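Local coordinates for Endoglucanase(Endo-1,4-beta-glucanase)protein (Pseudomonas stutzeri, PDB 6R2J) that probably hydrolyses internal beta-1,4-glucosidic bonds of cellulose and binds cellobiose, at residues A1-P4 with G10-L13; R63-L68 with A120-K125; A205-D210 with D267-Y272. All coordinates share one frame; numbering follows the deposited sequence.

Overall arrangement
The chain folds as a (beta/alpha)8 barrel, and the three contacts follow one another along it without nesting or crossing. Interaction 1 closes a short N-terminal loop of five intervening residues just before the first barrel strand, 14-18. Interaction 2 closes 51 intervening residues, joining the end of helix 61-64 to helix 116-130 in the outer layer. Interaction 3 closes 56, bringing the end of strand 201-206 against helix 260-276, beside the sugar. None touches another: centres of interactions 1 and 3 lie about 20 Å apart, those of 1 and 2 about 29 Å, and those of 2 and 3 about 33 Å, on opposite sides of the chain's centre.

Interaction 1: A1-P4 with G10-L13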
loop_
_atom_site.group_PDB
_atom_site.type_symbol
_atom_site.label_atom_id
_atom_site.label_comp_id
_atom_site.label_asym_id
_atom_site.label_seq_id
_atom_site.Cartn_x
_atom_site.Cartn_y
_atom_site.Cartn_z
ATOM N N ALA A 1 -7.387 13.741 -2.285
ATOM C CA ALA A 1 -8.380 14.683 -2.894
ATOM C C ALA A 1 -9.637 13.865 -3.174
ATOM O O ALA A 1 -10.549 13.815 -2.328
ATOM C CB ALA A 1 -7.851 15.305 -4.163
ATOM N N ASP A 2 -9.669 13.217 -4.350
ATOM C CA ASP A 2 -10.800 12.393 -4.784
ATOM C C ASP A 2 -10.814 11.069 -4.034
ATOM O O ASP A 2 -11.022 10.010 -4.643
ATOM C CB ASP A 2 -10.741 12.125 -6.284
ATOM C CG ASP A 2 -10.705 13.396 -7.075
ATOM O OD1 ASP A 2 -10.711 14.472 -6.419
ATOM O OD2 ASP A 2 -10.660 13.318 -8.331
ATOM N N TRP A 3 -10.607 11.129 -2.715
ATOM C CA TRP A 3 -10.600 9.930 -1.901
ATOM C C TRP A 3 -11.985 9.291 -1.912
ATOM O O TRP A 3 -12.996 10.001 -1.862
ATOM C CB TRP A 3 -10.204 10.275 -0.468
ATOM C CG TRP A 3 -9.652 9.103 0.230
ATOM C CD1 TRP A 3 -10.332 8.215 1.012
ATOM C CD2 TRP A 3 -8.300 8.656 0.189
ATOM N NE1 TRP A 3 -9.492 7.224 1.434
ATOM C CE2 TRP A 3 -8.230 7.478 0.964
ATOM C CE3 TRP A 3 -7.134 9.138 -0.425
ATOM C CZ2 TRP A 3 -7.039 6.777 1.161
ATOM C CZ3 TRP A 3 -5.941 8.443 -0.217
ATOM C CH2 TRP A 3 -5.911 7.271 0.575
ATOM N N PRO A 4 -12.068 7.965 -1.984
ATOM C CA PRO A 4 -13.393 7.317 -1.993
ATOM C C PRO A 4 -14.148 7.642 -0.713
ATOM O O PRO A 4 -13.550 7.858 0.346
ATOM C CB PRO A 4 -13.075 5.818 -2.106
ATOM C CG PRO A 4 -11.616 5.696 -1.711
ATOM C CD PRO A 4 -10.944 7.006 -2.045
ATOM N N GLY A 10 -18.682 10.197 5.599
ATOM C CA GLY A 10 -17.298 9.895 5.910
ATOM C C GLY A 10 -16.506 9.442 4.691
ATOM O O GLY A 10 -16.992 9.452 3.531
ATOM N N LEU A 11 -15.257 9.036 4.956
ATOM C CA LEU A 11 -14.367 8.564 3.903
ATOM C C LEU A 11 -14.167 7.056 3.992
ATOM O O LEU A 11 -14.305 6.466 5.065
ATOM C CB LEU A 11 -13.011 9.256 3.971
ATOM C CG LEU A 11 -13.059 10.783 3.953
ATOM C CD1 LEU A 11 -11.621 11.320 3.996
ATOM C CD2 LEU A 11 -13.781 11.293 2.736
ATOM N N ALA A 12 -13.875 6.437 2.834
ATOM C CA ALA A 12 -13.440 5.033 2.779
ATOM C C ALA A 12 -11.974 5.019 3.192
ATOM O O ALA A 12 -11.078 5.142 2.359
ATOM C CB ALA A 12 -13.622 4.418 1.397
ATOM N N LEU A 13 -11.730 4.886 4.508
ATOM C CA LEU A 13 -10.388 4.972 5.058
ATOM C C LEU A 13 -9.696 3.619 5.083
ATOM O O LEU A 13 -8.496 3.541 4.804
ATOM C CB LEU A 13 -10.442 5.502 6.491
ATOM C CG LEU A 13 -10.797 6.963 6.757
ATOM C CD1 LEU A 13 -10.736 7.194 8.297
ATOM C CD2 LEU A 13 -9.862 7.956 6.043
#
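W3 and P4 grip the backbone of A12 with two hydrogen bonds, closing the N-terminal loop just ahead of barrel strand 14-18. The indole of W3 points its edge at the second segment: NE1 donates to A12 O at 2.8 Å, with the acceptor close to the ring plane but the bond somewhat bent (146°). The ring is carried there with CG opposite the backbone N across the first torsion (chi1 -157°). The backbone N of the same A12 gives a straighter bond (163°) to P4 O, one residue on from W3, at 2.9 Å. Both donors sit above the plane of the carbonyl they meet.

Packing is close around these bonds. P4 CD lies 3.2 Å above the indole plane of W3, toward the rim of one face, and P4 CB meets A12 CB at 3.8 Å. The L11 side chain runs at about a right angle to that of W3, its CB 4.1 Å from W3 CD1. L137 of strand 136-140 touches both W3 and P4, while P279 and I321 add to the cover of the indole.

The chain end is looser. A1 and D2 are exposed and keep clear of 10-13; an inverse gamma turn centred on D2, with W3 N bonded to A1 O at 2.7 Å, and a bond from K93 NZ to D2 O hold this end. The chemistry is thus two backbone-directed hydrogen bonds enclosed by apolar side chains: A12 uses its own N and O, and the buried indole N-H finds its acceptor in a backbone carbonyl.

Interaction 2: R63-L68 with A120-K125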
loop_
_atom_site.group_PDB
_atom_site.type_symbol
_atom_site.label_atom_id
_atom_site.label_comp_id
_atom_site.label_asym_id
_atom_site.label_seq_id
_atom_site.Cartn_x
_atom_site.Cartn_y
_atom_site.Cartn_z
ATOM N N ARG A 63 7.817 -7.060 -14.121
ATOM C CA ARG A 63 6.786 -7.641 -14.961
ATOM C C ARG A 63 6.148 -6.622 -15.895
ATOM O O ARG A 63 5.551 -7.039 -16.893
ATOM C CB ARG A 63 5.755 -8.391 -14.089
ATOM C CG ARG A 63 6.317 -9.672 -13.481
ATOM C CD ARG A 63 5.416 -10.338 -12.443
ATOM N NE ARG A 63 6.062 -11.571 -11.959
ATOM C CZ ARG A 63 6.020 -12.052 -10.713
ATOM N NH1 ARG A 63 5.334 -11.441 -9.773
ATOM N NH2 ARG A 63 6.657 -13.184 -10.413
ATOM N N VAL A 64 6.211 -5.318 -15.565
ATOM C CA VAL A 64 5.739 -4.274 -16.491
ATOM C C VAL A 64 6.836 -3.880 -17.472
ATOM O O VAL A 64 6.532 -3.403 -18.574
ATOM C CB VAL A 64 5.139 -3.000 -15.850
ATOM C CG1 VAL A 64 3.864 -3.341 -15.071
ATOM C CG2 VAL A 64 6.195 -2.271 -15.014
ATOM N N GLN A 65 8.106 -4.029 -17.078
ATOM C CA GLN A 65 9.253 -3.726 -17.931
ATOM C C GLN A 65 10.307 -4.807 -17.690
ATOM O O GLN A 65 11.044 -4.770 -16.700
ATOM C CB GLN A 65 9.798 -2.328 -17.660
ATOM C CG GLN A 65 10.776 -1.859 -18.738
ATOM C CD GLN A 65 11.229 -0.426 -18.536
ATOM O OE1 GLN A 65 11.363 0.027 -17.407
ATOM N NE2 GLN A 65 11.439 0.300 -19.626
ATOM N N HIS A 66 10.413 -5.759 -18.616
ATOM C CA HIS A 66 11.339 -6.865 -18.400
ATOM C C HIS A 66 12.799 -6.414 -18.365
ATOM O O HIS A 66 13.641 -7.072 -17.743
ATOM C CB HIS A 66 11.184 -7.910 -19.512
ATOM C CG HIS A 66 9.911 -8.699 -19.440
ATOM N ND1 HIS A 66 9.618 -9.727 -20.313
ATOM C CD2 HIS A 66 8.842 -8.588 -18.619
ATOM C CE1 HIS A 66 8.429 -10.223 -20.023
ATOM N NE2 HIS A 66 7.929 -9.538 -19.009
ATOM N N SER A 67 13.124 -5.326 -19.051
ATOM C CA SER A 67 14.470 -4.771 -19.036
ATOM C C SER A 67 14.376 -3.272 -19.265
ATOM O O SER A 67 13.382 -2.768 -19.788
ATOM C CB SER A 67 15.367 -5.440 -20.092
ATOM O OG SER A 67 14.953 -5.139 -21.419
ATOM N N LEU A 68 15.422 -2.560 -18.851
ATOM C CA LEU A 68 15.453 -1.106 -18.999
ATOM C C LEU A 68 15.495 -0.665 -20.469
ATOM O O LEU A 68 15.107 0.466 -20.790
ATOM C CB LEU A 68 16.665 -0.570 -18.242
ATOM C CG LEU A 68 16.670 -0.651 -16.721
ATOM C CD1 LEU A 68 17.802 0.256 -16.218
ATOM C CD2 LEU A 68 15.349 -0.214 -16.162
ATOM N N ALA A 120 12.246 7.108 -13.160
ATOM C CA ALA A 120 11.385 8.192 -13.620
ATOM C C ALA A 120 10.625 7.831 -14.902
ATOM O O ALA A 120 9.419 8.087 -15.007
ATOM C CB ALA A 120 12.226 9.447 -13.816
ATOM N N SER A 121 11.316 7.250 -15.895
ATOM C CA SER A 121 10.673 6.964 -17.181
ATOM C C SER A 121 9.557 5.940 -17.021
ATOM O O SER A 121 8.461 6.114 -17.563
ATOM C CB SER A 121 11.695 6.462 -18.205
ATOM O OG SER A 121 11.034 5.870 -19.306
ATOM N N VAL A 122 9.824 4.859 -16.274
ATOM C CA VAL A 122 8.822 3.816 -16.112
ATOM C C VAL A 122 7.581 4.397 -15.453
ATOM O O VAL A 122 6.460 4.057 -15.825
ATOM C CB VAL A 122 9.377 2.533 -15.444
ATOM C CG1 VAL A 122 9.587 2.694 -13.977
ATOM C CG2 VAL A 122 8.436 1.379 -15.790
ATOM N N TRP A 123 7.759 5.333 -14.502
ATOM C CA TRP A 123 6.593 5.926 -13.853
ATOM C C TRP A 123 5.909 6.923 -14.782
ATOM O O TRP A 123 4.675 6.973 -14.867
ATOM C CB TRP A 123 6.977 6.534 -12.498
ATOM C CG TRP A 123 6.679 5.546 -11.392
ATOM C CD1 TRP A 123 7.565 4.981 -10.493
ATOM C CD2 TRP A 123 5.403 4.980 -11.099
ATOM N NE1 TRP A 123 6.902 4.089 -9.671
ATOM C CE2 TRP A 123 5.579 4.069 -10.020
ATOM C CE3 TRP A 123 4.129 5.131 -11.651
ATOM C CZ2 TRP A 123 4.518 3.339 -9.478
ATOM C CZ3 TRP A 123 3.069 4.393 -11.093
ATOM C CH2 TRP A 123 3.276 3.526 -10.010
ATOM N N ARG A 124 6.703 7.697 -15.513
ATOM C CA ARG A 124 6.121 8.533 -16.545
ATOM C C ARG A 124 5.323 7.686 -17.524
ATOM O O ARG A 124 4.183 8.016 -17.861
ATOM C CB ARG A 124 7.219 9.325 -17.250
ATOM C CG ARG A 124 6.637 10.495 -18.044
ATOM C CD ARG A 124 7.681 11.223 -18.875
ATOM N NE ARG A 124 8.790 11.759 -18.087
ATOM C CZ ARG A 124 9.987 11.193 -18.004
ATOM N NH1 ARG A 124 10.236 10.072 -18.654
ATOM N NH2 ARG A 124 10.934 11.747 -17.274
ATOM N N LYS A 125 5.907 6.585 -17.990
ATOM C CA LYS A 125 5.210 5.727 -18.941
ATOM C C LYS A 125 3.980 5.097 -18.313
ATOM O O LYS A 125 2.933 5.031 -18.960
ATOM C CB LYS A 125 6.140 4.644 -19.487
ATOM C CG LYS A 125 6.961 5.050 -20.691
ATOM C CD LYS A 125 7.641 3.828 -21.242
ATOM C CE LYS A 125 8.448 4.123 -22.485
ATOM N NZ LYS A 125 9.840 4.482 -22.113
HETATM O O HOH W 1 11.861 3.027 -19.959
#
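Q65 and V122 bring the two backbones nearest, CA to CA 7.8 Å, where the chain leaving helix 61-64 passes helix 116-130 in the outer layer of the (beta/alpha)8 barrel. At this spacing the backbones do not meet; side chains and one water span the gap, and the segments bury just 119 Å² between them.

Q65 does most of the reaching. Its CG stands opposite the backbone N (chi1 -167°) and the chain stays extended beyond it, which carries the amide across to the helix. There Q65 OE1 comes to 3.6 Å from V122 CG2 and 3.8 Å from V122 CB, a polar oxygen laid against methyl and methine groups, the two side chains meeting at a slant. V122 has CG1 between its backbone N and carbonyl carbon (chi1 75°), the crowded position for a branch, and this turns CG2 toward Q65. V64 CG2 adds a looser apolar approach to V122 CG2 at 4.4 Å, a doubtful one because V64 has a second conformer.

The amide is also bonded on its own side: OE1 accepts from W61 NE1 and NE2 donates to S70 O, which together fix which way the group is flipped. W61 also touches V122, so the apolar and polar parts of the contact share a neighbour. Helix 116-130 meets helix 152-166 through W123 and R124, the latter salt-bridged to E165. The polar link across the gap runs through a water, which accepts from Q65 NE2 at 2.8 Å and is hydrogen-bonded to S121 OG at 3.0 Å.

Interaction 3: A205-D210 with D267-Y272; sequences AHLYFD and DNLLAY. With BGC (beta-D-glucopyranose), chain E.
The glycan pocket at the C-terminal end of barrel strand 201-206 is backed here by helix 260-276. The chain leaving the strand uses both its sides: L207 and F209 meet L269 of the helix, whereas H206 and Y208 meet the bound glucose.

On the helix side a single methyl does the touching. L269 CD2 lies 4.0 Å from F209 CZ and 4.2 Å from F209 CE1, near the ring plane, so the methyl faces the ring's edge. L269 CG is opposite its backbone N (chi1 170°), which extends the branch toward 205-210. L207 CD2 comes to 4.3 Å from the same methyl, and L250 of strand 248-252 touches both leucines, joining strand, following loop and helix through apolar side chains.

On the sugar side, the ring edge of Y208 abuts the glucose hydroxymethyl, with Y208 CE2 at 3.3 Å from C6. H206 CB is only 2.8 Å from glucose O4, short enough to make the detail doubtful. H206 ND1 is bonded to E144 OE2 and NE2 to E204 OE2, so both imidazole nitrogens are held. Y208 OH is bonded to E252 OE1 and also to a Tris molecule, probably from the crystallisation liquor. Putting an alanine in place of Y208 would probably leave E252 OE1 without its hydroxyl mate and the sugar's C6 without the ring edge it rests against. The sugar is further held by the backbone carbonyls of R178, W179 and S214. Substrate-binding side chains gathered at the C-terminal ends of the strands are the hallmark of the TIM-barrel glycosidase cleft, as in family 5.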
loop_
_atom_site.group_PDB
_atom_site.type_symbol
_atom_site.label_atom_id
_atom_site.label_comp_id
_atom_site.label_asym_id
_atom_site.label_seq_id
_atom_site.Cartn_x
_atom_site.Cartn_y
_atom_site.Cartn_z
ATOM N N ALA A 205 3.436 4.457 5.746
ATOM C CA ALA A 205 4.241 3.549 6.547
ATOM C C ALA A 205 3.481 2.240 6.712
ATOM O O ALA A 205 2.261 2.165 6.490
ATOM C CB ALA A 205 4.528 4.103 7.951
ATOM N N HIS A 206 4.234 1.225 7.160
ATOM C CA HIS A 206 3.765 -0.125 7.433
ATOM C C HIS A 206 3.979 -0.412 8.901
ATOM O O HIS A 206 4.855 0.172 9.540
ATOM C CB HIS A 206 4.520 -1.136 6.572
ATOM C CG HIS A 206 4.251 -0.950 5.113
ATOM N ND1 HIS A 206 4.909 -1.639 4.124
ATOM C CD2 HIS A 206 3.389 -0.120 4.475
ATOM C CE1 HIS A 206 4.471 -1.238 2.943
ATOM N NE2 HIS A 206 3.519 -0.348 3.130
ATOM N N LEU A 207 3.152 -1.298 9.438
ATOM C CA LEU A 207 3.176 -1.529 10.874
ATOM C C LEU A 207 2.622 -2.909 11.179
ATOM O O LEU A 207 1.471 -3.204 10.859
ATOM C CB LEU A 207 2.347 -0.442 11.591
ATOM C CG LEU A 207 2.235 -0.407 13.125
ATOM C CD1 LEU A 207 1.834 1.033 13.536
ATOM C CD2 LEU A 207 1.275 -1.469 13.652
ATOM N N TYR A 208 3.439 -3.734 11.818
ATOM C CA TYR A 208 3.036 -5.044 12.275
ATOM C C TYR A 208 3.279 -5.147 13.777
ATOM O O TYR A 208 3.890 -4.278 14.403
ATOM C CB TYR A 208 3.762 -6.133 11.486
ATOM C CG TYR A 208 3.337 -6.202 10.036
ATOM C CD1 TYR A 208 2.237 -6.954 9.659
ATOM C CD2 TYR A 208 4.056 -5.527 9.042
ATOM C CE1 TYR A 208 1.858 -7.043 8.322
ATOM C CE2 TYR A 208 3.670 -5.567 7.713
ATOM C CZ TYR A 208 2.583 -6.347 7.344
ATOM O OH TYR A 208 2.203 -6.448 6.027
ATOM N N PHE A 209 2.790 -6.225 14.363
ATOM C CA PHE A 209 2.708 -6.317 15.814
ATOM C C PHE A 209 3.735 -7.251 16.454
ATOM O O PHE A 209 3.723 -7.379 17.686
ATOM C CB PHE A 209 1.308 -6.812 16.201
ATOM C CG PHE A 209 0.192 -5.886 15.819
ATOM C CD1 PHE A 209 0.440 -4.534 15.536
ATOM C CD2 PHE A 209 -1.116 -6.355 15.792
ATOM C CE1 PHE A 209 -0.595 -3.683 15.209
ATOM C CE2 PHE A 209 -2.160 -5.506 15.503
ATOM C CZ PHE A 209 -1.899 -4.170 15.193
ATOM N N ASP A 210 4.555 -7.966 15.661
ATOM C CA ASP A 210 5.516 -8.904 16.229
ATOM C C ASP A 210 6.791 -8.177 16.667
ATOM O O ASP A 210 7.039 -7.009 16.324
ATOM C CB ASP A 210 5.803 -10.119 15.333
ATOM C CG ASP A 210 6.109 -9.762 13.898
ATOM O OD1 ASP A 210 5.843 -8.616 13.499
ATOM O OD2 ASP A 210 6.594 -10.644 13.147
ATOM N N ASP A 267 -7.907 -3.957 16.705
ATOM C CA ASP A 267 -9.030 -3.117 17.111
ATOM C C ASP A 267 -8.563 -1.754 17.634
ATOM O O ASP A 267 -9.085 -0.705 17.240
ATOM C CB ASP A 267 -9.826 -3.858 18.187
ATOM C CG ASP A 267 -11.334 -3.618 18.057
ATOM O OD1 ASP A 267 -11.926 -4.017 16.993
ATOM O OD2 ASP A 267 -11.914 -3.053 19.027
ATOM N N ASN A 268 -7.567 -1.746 18.506
ATOM C CA ASN A 268 -7.140 -0.466 19.054
ATOM C C ASN A 268 -6.394 0.365 18.021
ATOM O O ASN A 268 -6.479 1.597 18.044
ATOM C CB ASN A 268 -6.266 -0.715 20.267
ATOM C CG ASN A 268 -7.024 -1.316 21.397
ATOM O OD1 ASN A 268 -8.197 -0.989 21.606
ATOM N ND2 ASN A 268 -6.369 -2.200 22.148
ATOM N N LEU A 269 -5.632 -0.281 17.134
ATOM C CA LEU A 269 -4.979 0.466 16.062
ATOM C C LEU A 269 -6.008 1.154 15.162
ATOM O O LEU A 269 -5.939 2.365 14.941
ATOM C CB LEU A 269 -4.077 -0.459 15.251
ATOM C CG LEU A 269 -3.530 0.165 13.980
ATOM C CD1 LEU A 269 -2.518 1.290 14.249
ATOM C CD2 LEU A 269 -2.932 -0.934 13.072
ATOM N N LEU A 270 -6.959 0.396 14.617
ATOM C CA LEU A 270 -7.953 0.995 13.731
ATOM C C LEU A 270 -8.725 2.120 14.426
ATOM O O LEU A 270 -9.055 3.130 13.792
ATOM C CB LEU A 270 -8.892 -0.088 13.190
ATOM C CG LEU A 270 -8.266 -1.036 12.153
ATOM C CD1 LEU A 270 -9.309 -2.071 11.642
ATOM C CD2 LEU A 270 -7.670 -0.325 10.959
ATOM N N ALA A 271 -9.008 1.971 15.727
ATOM C CA ALA A 271 -9.705 3.017 16.465
ATOM C C ALA A 271 -8.878 4.290 16.491
ATOM O O ALA A 271 -9.392 5.386 16.235
ATOM C CB ALA A 271 -9.991 2.532 17.891
ATOM N N TYR A 272 -7.576 4.148 16.771
ATOM C CA TYR A 272 -6.646 5.271 16.766
ATOM C C TYR A 272 -6.535 5.898 15.383
ATOM O O TYR A 272 -6.484 7.124 15.245
ATOM C CB TYR A 272 -5.272 4.763 17.210
ATOM C CG TYR A 272 -4.163 5.775 17.131
ATOM C CD1 TYR A 272 -4.236 6.968 17.848
ATOM C CD2 TYR A 272 -3.018 5.527 16.367
ATOM C CE1 TYR A 272 -3.222 7.902 17.799
ATOM C CE2 TYR A 272 -1.979 6.458 16.309
ATOM C CZ TYR A 272 -2.088 7.644 17.027
ATOM O OH TYR A 272 -1.070 8.566 16.990
HETATM C C2 BGC E . 9.856 -3.186 9.235
HETATM C C3 BGC E . 8.877 -2.133 8.823
HETATM C C4 BGC E . 7.997 -2.831 7.838
HETATM C C5 BGC E . 7.744 -4.291 8.048
HETATM C C6 BGC E . 6.790 -4.635 6.943
HETATM C C1 BGC E . 9.625 -4.718 9.266
HETATM O O2 BGC E . 10.550 -2.618 10.419
HETATM O O3 BGC E . 9.504 -0.996 8.219
HETATM O O4 BGC E . 6.921 -1.922 7.881
HETATM O O5 BGC E . 9.067 -5.000 7.918
HETATM O O6 BGC E . 6.848 -6.074 6.760
#